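Local coordinates for protein peptidoglycan synthase activator LpoP (Pseudomonas aeruginosa, PDB 6W5Q) that probably activates a peptidoglycan synthase in cell-wall construction as a lipoprotein, this chain being its globular C-terminal domain with tetratricopeptide-repeat helices, at residues Ala34-Glu39 against Arg54-Arg59; Pro46-Leu52 against Tyr78-Arg82; Ala72-Leu76 against Leu89-Ile93. All blocks are in the same frame, centred on the assembly; numbering follows the deposited sequence.

Interaction 1. Residues Ala34-Glu39 against Arg54-Arg59; sequences AAASLE and RLAQVR
Arg-59 NH2 donates to Glu-39 OE1 at 2.6 Å, the one salt bridge between Ala-34–Glu-39 and Arg-54–Arg-59. The acceptor lies close to the guanidinium plane, only 9° out of it, and offers its anti lone pair, the one turned away from OE2. The N-H···O angle of 137° shows that the bond is bent; the carboxylate and guanidinium planes are not coplanar, and the pairing is single, with only NH2 and OE1 within bonding distance. Both chains kink at chi2 to reach this point; in Glu-39 (chi2 -84°) the kink brings the carboxylate round to the partner helix. Ala-35 CB sits over one face of the same guanidinium, and Leu-55 CD2 lies 3.7 Å from Glu-39 OE1, so each charged group has a methyl against it.

The two segments belong to helix 31-44 and helix 49-61, successive helices of the tetratricopeptide-repeat region. Their local axes are antiparallel and come within 9.5 Å, a spacing consistent with the small Ala-34 and Ala-35 facing Val-58. Val-58 CG1 rests 4.1 Å from Ala-35 CB, while its CG2 branch turns to Leu-38 CD1 at 3.9 Å.

Leu-38 is the larger apolar side chain sent across from helix 31-44. Its CG stands anti to the carbonyl carbon, and CD1 pushes up against the partner backbone, 3.6 Å from Arg-54 O and equally near Leu-55 N. Its CB meets Leu-55 CD1 at 4.0 Å, and CD2 approaches Arg-54 CB; the two side chains cross at about a right angle, and the guanidinium then leads away. Leu-38 also packs on Leu-19 and Ala-22 of helix 13-28, while Leu-55 reaches Val-71 of helix 65-78.

Interaction 2. Residues Pro46-Leu52 against Tyr78-Arg82; sequences PREPQVL and YANGR
Tyr-78 is packed between Leu-52 and Arg-47, at the close side of the contact. Leu-52 CD1 comes obliquely to the ring, 3.4 Å from Tyr-78 CE2, a tight approach. Arg-47 CG sits over a face of the same ring, 4.0 Å from its centroid and 15° off the normal, a CH-pi contact. Because CG of Tyr-78 lies anti to the carbonyl carbon (chi1 -48°), the ring turns toward these groups, and its OH is hydrogen-bonded to Arg-74 NH1, one turn earlier in the chain. Pro-49 completes the apolar part: its CD meets Tyr-78 CB at 3.9 Å and its CB meets Ala-79 CB.

The solvent side is looser. Arg-47 NH2 makes a weak hydrogen bond to Tyr-78 O, 3.0 Å long but bent to 125°. Arg-82, the N-cap residue of helix 83-99 at the close of a type II turn, forms a long salt bridge of 3.6 Å from NH1 to Glu-48 OE1. That oxygen also accepts from Gln-50 N at 2.9 Å, capping helix 49-61. The carboxylate's negative charge would probably be favoured by both that helix N-terminus and the Arg-82 guanidinium, though the weak bond and long ion pair suggest that the polar side adds less to the junction than the apolar one.

Interaction 3. Residues Ala72-Leu76 against Leu89-Ile93; sequences ARRGL and LWELI
Two consecutive antiparallel helices of the tetratricopeptide-repeat region meet here, with Ala-72 and Leu-76 of helix 65-78 set against Leu-89, Trp-90 and Ile-93 of helix 83-99. The local axes pass 9.2 Å apart at 157°. Leu-76 CD2 lies over the indole, 3.5 Å from the centroid of the six-membered ring and 22° off its normal, a CH-pi contact. With chi1 at -154°, CG of Leu-76 swings away from its backbone N, and the forked end divides: CD1 passes to Leu-89 CB, CD2 to the indole and to Ile-93 CD1 at 3.7 Å.

Between the two helices, Ala-72 CB meets Ile-93 CG1 at 3.7 Å. Leu-89 CD1 lies 3.8 Å from Gly-75 C, against bare backbone. Arg-73 crosses the outer margin: its CG touches Ile-93 CD1 at 3.6 Å, one guanidinium face lies against Ile-93 CG2, and NH2 approaches the indole edge, 3.9 Å from Trp-90 CZ3, while Glu-69 holds NH1 in a salt bridge. Trp-90 also packs on helix 103-114, and a sulfate ion lies about 3 Å from its side chain. Small residues interlocked with large ones across antiparallel neighbours are typical of the tetratricopeptide-repeat fold.

Interaction 1 and interaction 3 each join one helix to the next in the chain, with nearly the same crossing angle, and their centres lie about 13 Å apart. Helix 49-61 lies against both helices of interaction 3: Ala-56 CB is 3.8 Å from Ala-72 CB on helix 65-78, and Gln-57 CG 3.6 Å from Leu-92 CD2 on helix 83-99. Interaction 2 ties the start of helix 49-61 to the turn that separates the two helices of interaction 3, about 10 Å away between centres, with Leu-52 CD1 3.5 Å from Gly-75 CA. Toward interaction 1, Val-51 CG1 lies 3.8 Å from Leu-38 O. The sulfate beside Trp-90 of interaction 3 probably came from the crystallisation liquor.

Interaction 1. Residues Ala34-Glu39 against Arg54-Arg59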
ATOM      1  N   ALA A  34      -4.045   3.623 -12.273  1.00 27.74           N
ATOM      2  CA  ALA A  34      -3.368   2.693 -11.383  1.00 29.13           C
ATOM      3  C   ALA A  34      -4.259   2.334 -10.209  1.00 25.92           C
ATOM      4  O   ALA A  34      -4.455   1.155  -9.891  1.00 27.86           O
ATOM      5  CB  ALA A  34      -2.047   3.294 -10.896  1.00 32.67           C
ATOM      6  N   ALA A  35      -4.850   3.344  -9.576  1.00 26.28           N
ATOM      7  CA  ALA A  35      -5.753   3.056  -8.471  1.00 29.20           C
ATOM      8  C   ALA A  35      -6.939   2.224  -8.952  1.00 24.59           C
ATOM      9  O   ALA A  35      -7.298   1.219  -8.315  1.00 25.01           O
ATOM     10  CB  ALA A  35      -6.202   4.357  -7.799  1.00 27.39           C
ATOM     11  N   ALA A  36      -7.518   2.589 -10.109  1.00 27.74           N
ATOM     12  CA  ALA A  36      -8.618   1.812 -10.673  1.00 24.24           C
ATOM     13  C   ALA A  36      -8.192   0.373 -10.952  1.00 26.35           C
ATOM     14  O   ALA A  36      -8.938  -0.568 -10.652  1.00 28.46           O
ATOM     15  CB  ALA A  36      -9.131   2.470 -11.950  1.00 28.40           C
ATOM     16  N   SER A  37      -6.985   0.182 -11.506  1.00 23.48           N
ATOM     17  CA  SER A  37      -6.492  -1.172 -11.768  1.00 24.49           C
ATOM     18  C   SER A  37      -6.292  -1.951 -10.478  1.00 27.68           C
ATOM     19  O   SER A  37      -6.514  -3.169 -10.437  1.00 28.62           O
ATOM     20  CB  SER A  37      -5.170  -1.135 -12.539  1.00 27.63           C
ATOM     21  OG  SER A  37      -5.306  -0.536 -13.806  1.00 28.89           O
ATOM     22  N   LEU A  38      -5.848  -1.279  -9.418  1.00 26.86           N
ATOM     23  CA  LEU A  38      -5.676  -1.981  -8.156  1.00 26.43           C
ATOM     24  C   LEU A  38      -7.021  -2.269  -7.488  1.00 26.44           C
ATOM     25  O   LEU A  38      -7.168  -3.294  -6.812  1.00 26.63           O
ATOM     26  CB  LEU A  38      -4.731  -1.170  -7.250  1.00 23.23           C
ATOM     27  CG  LEU A  38      -3.303  -1.118  -7.853  1.00 30.20           C
ATOM     28  CD1 LEU A  38      -2.366  -0.141  -7.170  1.00 28.19           C
ATOM     29  CD2 LEU A  38      -2.640  -2.520  -7.885  1.00 25.72           C
ATOM     30  N   GLU A  39      -8.022  -1.408  -7.675  1.00 26.68           N
ATOM     31  CA  GLU A  39      -9.339  -1.747  -7.141  1.00 30.70           C
ATOM     32  C   GLU A  39      -9.958  -2.903  -7.918  1.00 29.08           C
ATOM     33  O   GLU A  39     -10.763  -3.659  -7.369  1.00 27.93           O
ATOM     34  CB  GLU A  39     -10.270  -0.526  -7.160  1.00 27.81           C
ATOM     35  CG  GLU A  39      -9.727   0.707  -6.470  1.00 29.59           C
ATOM     36  CD  GLU A  39      -9.957   0.699  -4.969  1.00 35.77           C
ATOM     37  OE1 GLU A  39      -9.563   1.682  -4.312  1.00 35.95           O
ATOM     38  OE2 GLU A  39     -10.529  -0.286  -4.448  1.00 39.08           O
ATOM     39  N   ARG A  54       0.470  -1.849  -2.809  1.00 30.73           N
ATOM     40  CA  ARG A  54       0.593  -0.993  -3.988  1.00 29.48           C
ATOM     41  C   ARG A  54      -0.512   0.047  -4.025  1.00 29.81           C
ATOM     42  O   ARG A  54      -0.299   1.180  -4.480  1.00 28.73           O
ATOM     43  CB  ARG A  54       0.542  -1.841  -5.267  1.00 30.87           C
ATOM     44  CG  ARG A  54       1.424  -3.053  -5.205  1.00 38.20           C
ATOM     45  CD  ARG A  54       1.958  -3.453  -6.555  1.00 50.19           C
ATOM     46  NE  ARG A  54       2.943  -4.513  -6.388  1.00 53.83           N
ATOM     47  CZ  ARG A  54       3.828  -4.879  -7.307  1.00 61.21           C
ATOM     48  NH1 ARG A  54       3.867  -4.274  -8.493  1.00 65.06           N
ATOM     49  NH2 ARG A  54       4.681  -5.855  -7.031  1.00 64.27           N
ATOM     50  N   LEU A  55      -1.716  -0.341  -3.609  1.00 26.06           N
ATOM     51  CA  LEU A  55      -2.820   0.606  -3.565  1.00 30.05           C
ATOM     52  C   LEU A  55      -2.516   1.749  -2.601  1.00 29.82           C
ATOM     53  O   LEU A  55      -2.702   2.923  -2.935  1.00 30.16           O
ATOM     54  CB  LEU A  55      -4.103  -0.130  -3.178  1.00 27.72           C
ATOM     55  CG  LEU A  55      -5.378   0.716  -3.180  1.00 31.36           C
ATOM     56  CD1 LEU A  55      -5.409   1.600  -4.409  1.00 26.76           C
ATOM     57  CD2 LEU A  55      -6.631  -0.172  -3.089  1.00 30.72           C
ATOM     58  N   ALA A  56      -1.999   1.426  -1.410  1.00 30.37           N
ATOM     59  CA  ALA A  56      -1.632   2.475  -0.462  1.00 29.81           C
ATOM     60  C   ALA A  56      -0.549   3.368  -1.042  1.00 30.91           C
ATOM     61  O   ALA A  56      -0.544   4.580  -0.817  1.00 27.58           O
ATOM     62  CB  ALA A  56      -1.168   1.849   0.859  1.00 27.88           C
ATOM     63  N   GLN A  57       0.370   2.788  -1.815  1.00 31.06           N
ATOM     64  CA  GLN A  57       1.426   3.585  -2.415  1.00 30.21           C
ATOM     65  C   GLN A  57       0.869   4.611  -3.395  1.00 34.07           C
ATOM     66  O   GLN A  57       1.243   5.795  -3.361  1.00 28.24           O
ATOM     67  CB  GLN A  57       2.419   2.672  -3.110  1.00 33.41           C
ATOM     68  CG  GLN A  57       3.534   2.218  -2.218  1.00 36.17           C
ATOM     69  CD  GLN A  57       4.764   1.910  -3.026  1.00 53.89           C
ATOM     70  OE1 GLN A  57       5.119   0.746  -3.215  1.00 58.81           O
ATOM     71  NE2 GLN A  57       5.422   2.957  -3.529  1.00 64.48           N
ATOM     72  N   VAL A  58      -0.022   4.168  -4.285  1.00 33.15           N
ATOM     73  CA  VAL A  58      -0.601   5.056  -5.288  1.00 31.00           C
ATOM     74  C   VAL A  58      -1.384   6.178  -4.622  1.00 31.47           C
ATOM     75  O   VAL A  58      -1.282   7.344  -5.025  1.00 30.53           O
ATOM     76  CB  VAL A  58      -1.479   4.244  -6.257  1.00 29.00           C
ATOM     77  CG1 VAL A  58      -2.231   5.159  -7.217  1.00 32.82           C
ATOM     78  CG2 VAL A  58      -0.603   3.282  -7.014  1.00 33.63           C
ATOM     79  N   ARG A  59      -2.189   5.847  -3.604  1.00 29.33           N
ATOM     80  CA  ARG A  59      -2.939   6.883  -2.894  1.00 32.85           C
ATOM     81  C   ARG A  59      -1.994   7.845  -2.208  1.00 30.00           C
ATOM     82  O   ARG A  59      -2.220   9.061  -2.209  1.00 28.91           O
ATOM     83  CB  ARG A  59      -3.870   6.274  -1.852  1.00 26.50           C
ATOM     84  CG  ARG A  59      -4.848   5.249  -2.397  1.00 33.66           C
ATOM     85  CD  ARG A  59      -6.272   5.714  -2.244  1.00 35.42           C
ATOM     86  NE  ARG A  59      -7.252   4.822  -2.876  1.00 34.00           N
ATOM     87  CZ  ARG A  59      -7.939   5.087  -3.987  1.00 32.15           C
ATOM     88  NH1 ARG A  59      -7.783   6.254  -4.625  1.00 30.92           N
ATOM     89  NH2 ARG A  59      -8.802   4.187  -4.438  1.00 33.14           N
TER

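Interaction 2. Residues Pro46-Leu52 against Tyr78-Arg82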
ATOM      1  N   PRO A  46      -9.404 -10.035  -2.680  1.00 36.51           N
ATOM      2  CA  PRO A  46      -9.758  -9.000  -1.693  1.00 41.59           C
ATOM      3  C   PRO A  46      -8.870  -9.003  -0.453  1.00 42.33           C
ATOM      4  O   PRO A  46      -8.922  -8.042   0.324  1.00 49.00           O
ATOM      5  CB  PRO A  46     -11.208  -9.345  -1.329  1.00 35.70           C
ATOM      6  CG  PRO A  46     -11.268 -10.843  -1.498  1.00 34.68           C
ATOM      7  CD  PRO A  46     -10.362 -11.163  -2.667  1.00 37.61           C
ATOM      8  N   ARG A  47      -8.057 -10.039  -0.258  1.00 42.64           N
ATOM      9  CA  ARG A  47      -7.300 -10.243   0.975  1.00 50.53           C
ATOM     10  C   ARG A  47      -5.798 -10.281   0.702  1.00 49.85           C
ATOM     11  O   ARG A  47      -5.024 -10.727   1.555  1.00 49.46           O
ATOM     12  CB  ARG A  47      -7.777 -11.536   1.662  1.00 58.46           C
ATOM     13  CG  ARG A  47      -7.286 -11.803   3.093  1.00 66.07           C
ATOM     14  CD  ARG A  47      -6.494 -13.124   3.186  1.00 71.77           C
ATOM     15  NE  ARG A  47      -5.940 -13.376   4.522  1.00 76.40           N
ATOM     16  CZ  ARG A  47      -4.646 -13.308   4.838  1.00 73.20           C
ATOM     17  NH1 ARG A  47      -4.246 -13.558   6.082  1.00 66.00           N
ATOM     18  NH2 ARG A  47      -3.747 -13.003   3.912  1.00 72.69           N
ATOM     19  N   GLU A  48      -5.363  -9.831  -0.481  1.00 49.03           N
ATOM     20  CA  GLU A  48      -3.955  -9.885  -0.847  1.00 42.82           C
ATOM     21  C   GLU A  48      -3.239  -8.646  -0.305  1.00 43.49           C
ATOM     22  O   GLU A  48      -3.486  -7.538  -0.806  1.00 35.65           O
ATOM     23  CB  GLU A  48      -3.791  -9.995  -2.360  1.00 41.75           C
ATOM     24  CG  GLU A  48      -2.345  -9.934  -2.885  1.00 49.41           C
ATOM     25  CD  GLU A  48      -1.380 -10.903  -2.201  1.00 61.62           C
ATOM     26  OE1 GLU A  48      -0.595 -10.458  -1.327  1.00 61.78           O
ATOM     27  OE2 GLU A  48      -1.391 -12.104  -2.548  1.00 69.09           O
ATOM     28  N   PRO A  49      -2.370  -8.779   0.693  1.00 42.57           N
ATOM     29  CA  PRO A  49      -1.679  -7.582   1.210  1.00 36.29           C
ATOM     30  C   PRO A  49      -0.795  -6.908   0.173  1.00 34.31           C
ATOM     31  O   PRO A  49      -0.621  -5.683   0.224  1.00 29.43           O
ATOM     32  CB  PRO A  49      -0.870  -8.120   2.393  1.00 37.99           C
ATOM     33  CG  PRO A  49      -0.875  -9.625   2.246  1.00 45.49           C
ATOM     34  CD  PRO A  49      -2.089  -9.993   1.466  1.00 39.24           C
ATOM     35  N   GLN A  50      -0.247  -7.659  -0.781  1.00 33.97           N
ATOM     36  CA  GLN A  50       0.585  -7.024  -1.796  1.00 41.20           C
ATOM     37  C   GLN A  50      -0.238  -6.102  -2.687  1.00 37.13           C
ATOM     38  O   GLN A  50       0.254  -5.053  -3.123  1.00 35.34           O
ATOM     39  CB  GLN A  50       1.322  -8.083  -2.619  1.00 45.99           C
ATOM     40  CG  GLN A  50       2.569  -8.646  -1.914  1.00 56.65           C
ATOM     41  CD  GLN A  50       3.866  -8.102  -2.489  1.00 64.10           C
ATOM     42  OE1 GLN A  50       3.928  -6.944  -2.908  1.00 64.44           O
ATOM     43  NE2 GLN A  50       4.912  -8.937  -2.519  1.00 66.91           N
ATOM     44  N   VAL A  51      -1.498  -6.442  -2.935  1.00 32.47           N
ATOM     45  CA  VAL A  51      -2.366  -5.521  -3.656  1.00 33.67           C
ATOM     46  C   VAL A  51      -2.566  -4.255  -2.842  1.00 29.89           C
ATOM     47  O   VAL A  51      -2.445  -3.136  -3.358  1.00 27.93           O
ATOM     48  CB  VAL A  51      -3.709  -6.190  -3.991  1.00 34.58           C
ATOM     49  CG1 VAL A  51      -4.674  -5.159  -4.568  1.00 34.54           C
ATOM     50  CG2 VAL A  51      -3.501  -7.304  -4.970  1.00 31.30           C
ATOM     51  N   LEU A  52      -2.868  -4.418  -1.550  1.00 32.61           N
ATOM     52  CA  LEU A  52      -3.110  -3.271  -0.673  1.00 33.78           C
ATOM     53  C   LEU A  52      -1.862  -2.410  -0.533  1.00 32.50           C
ATOM     54  O   LEU A  52      -1.944  -1.173  -0.508  1.00 25.82           O
ATOM     55  CB  LEU A  52      -3.602  -3.772   0.692  1.00 27.56           C
ATOM     56  CG  LEU A  52      -4.960  -4.466   0.516  1.00 33.94           C
ATOM     57  CD1 LEU A  52      -5.461  -5.128   1.756  1.00 35.00           C
ATOM     58  CD2 LEU A  52      -6.000  -3.483   0.007  1.00 33.92           C
ATOM     59  N   TYR A  78      -3.501  -8.532   6.970  1.00 37.75           N
ATOM     60  CA  TYR A  78      -3.447  -9.726   6.136  1.00 42.29           C
ATOM     61  C   TYR A  78      -2.016 -10.187   5.903  1.00 44.40           C
ATOM     62  O   TYR A  78      -1.797 -11.209   5.251  1.00 49.45           O
ATOM     63  CB  TYR A  78      -4.111  -9.477   4.772  1.00 37.58           C
ATOM     64  CG  TYR A  78      -5.479  -8.814   4.769  1.00 39.41           C
ATOM     65  CD1 TYR A  78      -6.358  -8.947   5.834  1.00 44.12           C
ATOM     66  CD2 TYR A  78      -5.896  -8.073   3.670  1.00 41.02           C
ATOM     67  CE1 TYR A  78      -7.611  -8.339   5.808  1.00 39.67           C
ATOM     68  CE2 TYR A  78      -7.134  -7.471   3.629  1.00 38.40           C
ATOM     69  CZ  TYR A  78      -7.988  -7.601   4.704  1.00 41.66           C
ATOM     70  OH  TYR A  78      -9.222  -6.993   4.660  1.00 39.22           O
ATOM     71  N   ALA A  79      -1.047  -9.436   6.394  1.00 44.91           N
ATOM     72  CA  ALA A  79       0.360  -9.654   6.122  1.00 47.96           C
ATOM     73  C   ALA A  79       1.029 -10.523   7.175  1.00 51.02           C
ATOM     74  O   ALA A  79       2.257 -10.577   7.212  1.00 53.47           O
ATOM     75  CB  ALA A  79       1.082  -8.303   6.024  1.00 38.75           C
ATOM     76  N   ASN A  80       0.252 -11.202   8.019  1.00 56.28           N
ATOM     77  CA  ASN A  80       0.821 -11.943   9.139  1.00 59.84           C
ATOM     78  C   ASN A  80       1.787 -13.015   8.658  1.00 59.46           C
ATOM     79  O   ASN A  80       1.493 -13.765   7.724  1.00 62.01           O
ATOM     80  CB  ASN A  80      -0.288 -12.569   9.977  1.00 69.64           C
ATOM     81  CG  ASN A  80      -0.624 -11.736  11.196  1.00 80.22           C
ATOM     82  OD1 ASN A  80      -0.310 -10.542  11.253  1.00 75.18           O
ATOM     83  ND2 ASN A  80      -1.256 -12.363  12.189  1.00 87.71           N
ATOM     84  N   GLY A  81       2.953 -13.072   9.297  1.00 60.67           N
ATOM     85  CA  GLY A  81       3.996 -13.989   8.878  1.00 61.06           C
ATOM     86  C   GLY A  81       4.590 -13.639   7.531  1.00 59.75           C
ATOM     87  O   GLY A  81       4.933 -14.539   6.753  1.00 61.70           O
ATOM     88  N   ARG A  82       4.695 -12.347   7.221  1.00 58.76           N
ATOM     89  CA  ARG A  82       5.305 -11.867   5.981  1.00 50.90           C
ATOM     90  C   ARG A  82       6.132 -10.635   6.321  1.00 50.71           C
ATOM     91  O   ARG A  82       5.752  -9.502   6.007  1.00 50.12           O
ATOM     92  CB  ARG A  82       4.236 -11.574   4.924  1.00 52.51           C
ATOM     93  CG  ARG A  82       3.298 -12.760   4.671  1.00 52.24           C
ATOM     94  CD  ARG A  82       2.352 -12.544   3.511  1.00 51.24           C
ATOM     95  NE  ARG A  82       3.022 -12.616   2.213  1.00 58.89           N
ATOM     96  CZ  ARG A  82       2.389 -12.634   1.040  1.00 59.06           C
ATOM     97  NH1 ARG A  82       1.059 -12.591   0.989  1.00 49.02           N
ATOM     98  NH2 ARG A  82       3.089 -12.695  -0.085  1.00 63.96           N
TER

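Interaction 3. Residues Ala72-Leu76 against Leu89-Ile93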
ATOM      1  N   ALA A  72      -3.100   0.711   3.921  1.00 29.40           N
ATOM      2  CA  ALA A  72      -1.890   0.037   4.385  1.00 30.88           C
ATOM      3  C   ALA A  72      -2.123  -0.667   5.719  1.00 30.52           C
ATOM      4  O   ALA A  72      -1.596  -1.767   5.957  1.00 26.06           O
ATOM      5  CB  ALA A  72      -0.741   1.038   4.502  1.00 27.26           C
ATOM      6  N   ARG A  73      -2.911  -0.044   6.605  1.00 29.53           N
ATOM      7  CA  ARG A  73      -3.206  -0.669   7.890  1.00 29.01           C
ATOM      8  C   ARG A  73      -4.071  -1.897   7.700  1.00 31.28           C
ATOM      9  O   ARG A  73      -3.970  -2.861   8.464  1.00 29.43           O
ATOM     10  CB  ARG A  73      -3.879   0.331   8.833  1.00 30.18           C
ATOM     11  CG  ARG A  73      -2.908   1.247   9.544  1.00 36.02           C
ATOM     12  CD  ARG A  73      -3.366   1.523  10.982  1.00 45.06           C
ATOM     13  NE  ARG A  73      -2.263   1.871  11.893  1.00 46.47           N
ATOM     14  CZ  ARG A  73      -1.858   3.117  12.103  1.00 43.59           C
ATOM     15  NH1 ARG A  73      -2.462   4.109  11.473  1.00 46.55           N
ATOM     16  NH2 ARG A  73      -0.860   3.378  12.925  1.00 44.23           N
ATOM     17  N   ARG A  74      -4.909  -1.887   6.667  1.00 33.36           N
ATOM     18  CA  ARG A  74      -5.675  -3.081   6.351  1.00 30.80           C
ATOM     19  C   ARG A  74      -4.769  -4.164   5.766  1.00 27.66           C
ATOM     20  O   ARG A  74      -4.826  -5.321   6.188  1.00 28.74           O
ATOM     21  CB  ARG A  74      -6.833  -2.731   5.402  1.00 29.93           C
ATOM     22  CG  ARG A  74      -7.834  -3.861   5.251  1.00 31.04           C
ATOM     23  CD  ARG A  74      -9.206  -3.371   4.816  1.00 32.17           C
ATOM     24  NE  ARG A  74      -9.194  -2.789   3.483  1.00 29.67           N
ATOM     25  CZ  ARG A  74      -9.345  -3.491   2.364  1.00 36.12           C
ATOM     26  NH1 ARG A  74      -9.505  -4.816   2.408  1.00 34.95           N
ATOM     27  NH2 ARG A  74      -9.326  -2.869   1.196  1.00 31.56           N
ATOM     28  N   GLY A  75      -3.928  -3.814   4.792  1.00 25.77           N
ATOM     29  CA  GLY A  75      -2.979  -4.793   4.267  1.00 29.43           C
ATOM     30  C   GLY A  75      -2.181  -5.472   5.362  1.00 31.91           C
ATOM     31  O   GLY A  75      -1.986  -6.692   5.345  1.00 32.37           O
ATOM     32  N   LEU A  76      -1.758  -4.693   6.358  1.00 29.78           N
ATOM     33  CA  LEU A  76      -0.995  -5.222   7.484  1.00 34.36           C
ATOM     34  C   LEU A  76      -1.731  -6.358   8.187  1.00 36.92           C
ATOM     35  O   LEU A  76      -1.136  -7.390   8.499  1.00 34.13           O
ATOM     36  CB  LEU A  76      -0.706  -4.082   8.456  1.00 32.25           C
ATOM     37  CG  LEU A  76       0.479  -4.076   9.397  1.00 41.11           C
ATOM     38  CD1 LEU A  76       1.752  -4.526   8.719  1.00 42.06           C
ATOM     39  CD2 LEU A  76       0.617  -2.660   9.884  1.00 45.11           C
ATOM     40  N   LEU A  89       4.843  -2.079   4.716  1.00 28.77           N
ATOM     41  CA  LEU A  89       3.571  -1.425   5.035  1.00 29.99           C
ATOM     42  C   LEU A  89       3.739  -0.418   6.181  1.00 31.61           C
ATOM     43  O   LEU A  89       3.209   0.702   6.120  1.00 28.03           O
ATOM     44  CB  LEU A  89       2.504  -2.490   5.355  1.00 25.07           C
ATOM     45  CG  LEU A  89       1.941  -3.287   4.146  1.00 34.61           C
ATOM     46  CD1 LEU A  89       1.395  -4.645   4.547  1.00 27.92           C
ATOM     47  CD2 LEU A  89       0.846  -2.514   3.360  1.00 24.31           C
ATOM     48  N   TRP A  90       4.514  -0.771   7.214  1.00 31.36           N
ATOM     49  CA  TRP A  90       4.721   0.185   8.299  1.00 29.69           C
ATOM     50  C   TRP A  90       5.423   1.450   7.807  1.00 28.34           C
ATOM     51  O   TRP A  90       5.050   2.562   8.200  1.00 29.95           O
ATOM     52  CB  TRP A  90       5.504  -0.454   9.442  1.00 31.15           C
ATOM     53  CG  TRP A  90       4.653  -1.246  10.384  1.00 30.15           C
ATOM     54  CD1 TRP A  90       4.785  -2.573  10.686  1.00 34.41           C
ATOM     55  CD2 TRP A  90       3.540  -0.766  11.167  1.00 30.12           C
ATOM     56  NE1 TRP A  90       3.826  -2.946  11.602  1.00 36.91           N
ATOM     57  CE2 TRP A  90       3.055  -1.858  11.917  1.00 27.83           C
ATOM     58  CE3 TRP A  90       2.914   0.480  11.307  1.00 28.21           C
ATOM     59  CZ2 TRP A  90       1.969  -1.748  12.785  1.00 30.86           C
ATOM     60  CZ3 TRP A  90       1.826   0.586  12.174  1.00 34.10           C
ATOM     61  CH2 TRP A  90       1.365  -0.524  12.896  1.00 29.97           C
ATOM     62  N   GLU A  91       6.435   1.302   6.940  1.00 30.28           N
ATOM     63  CA  GLU A  91       7.090   2.479   6.369  1.00 35.33           C
ATOM     64  C   GLU A  91       6.094   3.347   5.607  1.00 34.12           C
ATOM     65  O   GLU A  91       6.118   4.574   5.721  1.00 33.68           O
ATOM     66  CB  GLU A  91       8.248   2.068   5.453  1.00 30.14           C
ATOM     67  CG  GLU A  91       8.851   3.253   4.701  1.00 33.14           C
ATOM     68  CD  GLU A  91       9.395   4.350   5.643  1.00 39.45           C
ATOM     69  OE1 GLU A  91       9.792   4.030   6.791  1.00 37.69           O
ATOM     70  OE2 GLU A  91       9.428   5.543   5.236  1.00 41.23           O
ATOM     71  N   LEU A  92       5.197   2.721   4.839  1.00 33.33           N
ATOM     72  CA  LEU A  92       4.120   3.468   4.198  1.00 32.75           C
ATOM     73  C   LEU A  92       3.253   4.185   5.223  1.00 31.30           C
ATOM     74  O   LEU A  92       2.828   5.324   5.007  1.00 29.57           O
ATOM     75  CB  LEU A  92       3.252   2.526   3.361  1.00 33.57           C
ATOM     76  CG  LEU A  92       3.539   2.423   1.865  1.00 41.90           C
ATOM     77  CD1 LEU A  92       5.004   2.062   1.605  1.00 44.09           C
ATOM     78  CD2 LEU A  92       2.572   1.416   1.203  1.00 37.95           C
ATOM     79  N   ILE A  93       2.948   3.521   6.336  1.00 28.44           N
ATOM     80  CA  ILE A  93       2.111   4.147   7.357  1.00 31.61           C
ATOM     81  C   ILE A  93       2.835   5.336   7.987  1.00 27.57           C
ATOM     82  O   ILE A  93       2.233   6.387   8.230  1.00 29.08           O
ATOM     83  CB  ILE A  93       1.699   3.094   8.405  1.00 29.78           C
ATOM     84  CG1 ILE A  93       0.762   2.068   7.767  1.00 26.79           C
ATOM     85  CG2 ILE A  93       1.085   3.754   9.645  1.00 33.09           C
ATOM     86  CD1 ILE A  93       0.509   0.855   8.614  1.00 30.56           C
TER